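Local coordinates for protein iron-only hydrogenase system regulator (Thermotoga maritima, PDB 2NZC) that is not characterised biochemically but probably helps to regulate the iron-only hydrogenase system, at residues Arg17-Ala20 with Tyr21-Val24. Numbering follows the deposited sequence.
Sequences REKA and YRQV
The first turns of helix 18-30, which follows strand 6-15 in a four-stranded antiparallel sheet with two helices, an arrangement consistent with the ACT-like ferredoxin fold, are built by i to i+4 pairing between Arg17-Ala20 and Tyr21-Val24. Arg17 holds the N-cap position, and its carbonyl O accepts Tyr21 N in a rather long bond of 3.3 Å. The pairing tightens beyond it: Arg22 N reaches Glu18 O at 2.9 Å, and Gln23 N meets Lys19 O almost head-on, with a C=O...N angle of 168°. Val24 N closes the series on Ala20 O, and the CG2 methyl of Val24 rests against the same oxygen. Ala20 and Val24 are buried, Val24 touching Ile72 of the loop after helix 59-69, whereas Glu18, Lys19 and Arg22 lie on the solvent side.

There, Glu18 and Arg22 run alongside each other and form a weak salt bridge. Glu18 OE2 sits at the guanidinium edge, 3.4 Å from Arg22 NH2 and 3.5 Å from Arg22 NH1, so one oxygen is shared by both nitrogens; the carboxylate stands nearly perpendicular to the guanidinium, at 87°. A bend at chi3 (61°) folds the arginine back toward the helix start and brings one face of its guanidinium over Lys19 CA. The arm of Gln23 instead passes the Lys19 carbonyl, CG lying 3.6 Å from Lys19 O, and also touches Ile72. An alanine in place of Gln23 would remove this arm and is likely to leave the Lys19 carbonyl less shielded and the contact with Ile72 lost. At the cap, CB of Arg17 points away from the following turn, and its guanidinium pairs instead with the preceding strand, NH2 forming a salt bridge with Glu15 OE1.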
loop_
_atom_site.group_PDB
_atom_site.type_symbol
_atom_site.label_atom_id
_atom_site.label_comp_id
_atom_site.label_asym_id
_atom_site.label_seq_id
_atom_site.Cartn_x
_atom_site.Cartn_y
_atom_site.Cartn_z
ATOM N N ARG D 17 6.211 -11.549 16.454
ATOM C CA ARG D 17 7.439 -12.049 17.061
ATOM C C ARG D 17 8.487 -12.389 15.983
ATOM O O ARG D 17 8.185 -12.384 14.778
ATOM C CB ARG D 17 7.150 -13.238 17.985
ATOM C CG ARG D 17 6.653 -14.484 17.299
ATOM C CD ARG D 17 6.349 -15.526 18.325
ATOM N NE ARG D 17 5.877 -16.764 17.720
ATOM C CZ ARG D 17 4.596 -17.064 17.531
ATOM N NH1 ARG D 17 4.266 -18.221 16.973
ATOM N NH2 ARG D 17 3.646 -16.209 17.898
ATOM N N GLU D 18 9.713 -12.664 16.425
ATOM C CA GLU D 18 10.853 -12.822 15.520
ATOM C C GLU D 18 10.692 -13.971 14.518
ATOM O O GLU D 18 10.721 -13.734 13.298
ATOM C CB GLU D 18 12.178 -12.938 16.297
ATOM C CG GLU D 18 12.455 -14.315 16.909
ATOM C CD GLU D 18 13.957 -14.614 17.024
ATOM O OE1 GLU D 18 14.743 -13.647 17.144
ATOM O OE2 GLU D 18 14.354 -15.817 17.008
ATOM N N LYS D 19 10.497 -15.188 15.040
ATOM C CA LYS D 19 10.395 -16.416 14.248
ATOM C C LYS D 19 9.299 -16.337 13.182
ATOM O O LYS D 19 9.571 -16.551 11.994
ATOM C CB LYS D 19 10.129 -17.604 15.168
ATOM C CG LYS D 19 10.382 -18.976 14.552
ATOM C CD LYS D 19 10.360 -20.036 15.649
ATOM C CE LYS D 19 10.807 -21.408 15.156
ATOM N NZ LYS D 19 9.779 -22.061 14.265
ATOM N N ALA D 20 8.073 -16.033 13.617
ATOM C CA ALA D 20 6.922 -15.970 12.716
ATOM C C ALA D 20 7.184 -15.009 11.566
ATOM O O ALA D 20 6.973 -15.345 10.410
ATOM C CB ALA D 20 5.666 -15.582 13.464
ATOM N N TYR D 21 7.672 -13.817 11.879
ATOM C CA TYR D 21 7.944 -12.867 10.826
ATOM C C TYR D 21 9.062 -13.338 9.885
ATOM O O TYR D 21 8.951 -13.171 8.681
ATOM C CB TYR D 21 8.166 -11.447 11.375
ATOM C CG TYR D 21 7.883 -10.395 10.324
ATOM C CD1 TYR D 21 7.309 -10.752 9.099
ATOM C CD2 TYR D 21 8.164 -9.050 10.549
ATOM C CE1 TYR D 21 7.038 -9.809 8.113
ATOM C CE2 TYR D 21 7.900 -8.091 9.557
ATOM C CZ TYR D 21 7.344 -8.493 8.346
ATOM O OH TYR D 21 7.065 -7.573 7.370
ATOM N N ARG D 22 10.106 -13.948 10.437
ATOM C CA ARG D 22 11.235 -14.468 9.652
ATOM C C ARG D 22 10.772 -15.514 8.634
ATOM O O ARG D 22 11.101 -15.418 7.453
ATOM C CB ARG D 22 12.318 -15.021 10.574
ATOM C CG ARG D 22 13.528 -15.650 9.861
ATOM C CD ARG D 22 14.687 -15.962 10.810
ATOM N NE ARG D 22 14.327 -16.921 11.858
ATOM C CZ ARG D 22 14.385 -16.676 13.169
ATOM N NH1 ARG D 22 14.023 -17.616 14.033
ATOM N NH2 ARG D 22 14.810 -15.501 13.628
ATOM N N GLN D 23 9.976 -16.480 9.087
ATOM C CA GLN D 23 9.475 -17.543 8.219
ATOM C C GLN D 23 8.546 -17.038 7.119
ATOM O O GLN D 23 8.659 -17.475 5.991
ATOM C CB GLN D 23 8.759 -18.611 9.025
ATOM C CG GLN D 23 9.651 -19.461 9.905
ATOM C CD GLN D 23 8.842 -20.105 10.988
ATOM O OE1 GLN D 23 8.014 -19.438 11.620
ATOM N NE2 GLN D 23 9.050 -21.394 11.210
ATOM N N VAL D 24 7.625 -16.134 7.450
ATOM C CA VAL D 24 6.769 -15.518 6.429
ATOM C C VAL D 24 7.629 -14.803 5.377
ATOM O O VAL D 24 7.412 -14.982 4.168
ATOM C CB VAL D 24 5.698 -14.542 7.030
ATOM C CG1 VAL D 24 4.938 -13.788 5.935
ATOM C CG2 VAL D 24 4.718 -15.302 7.897
#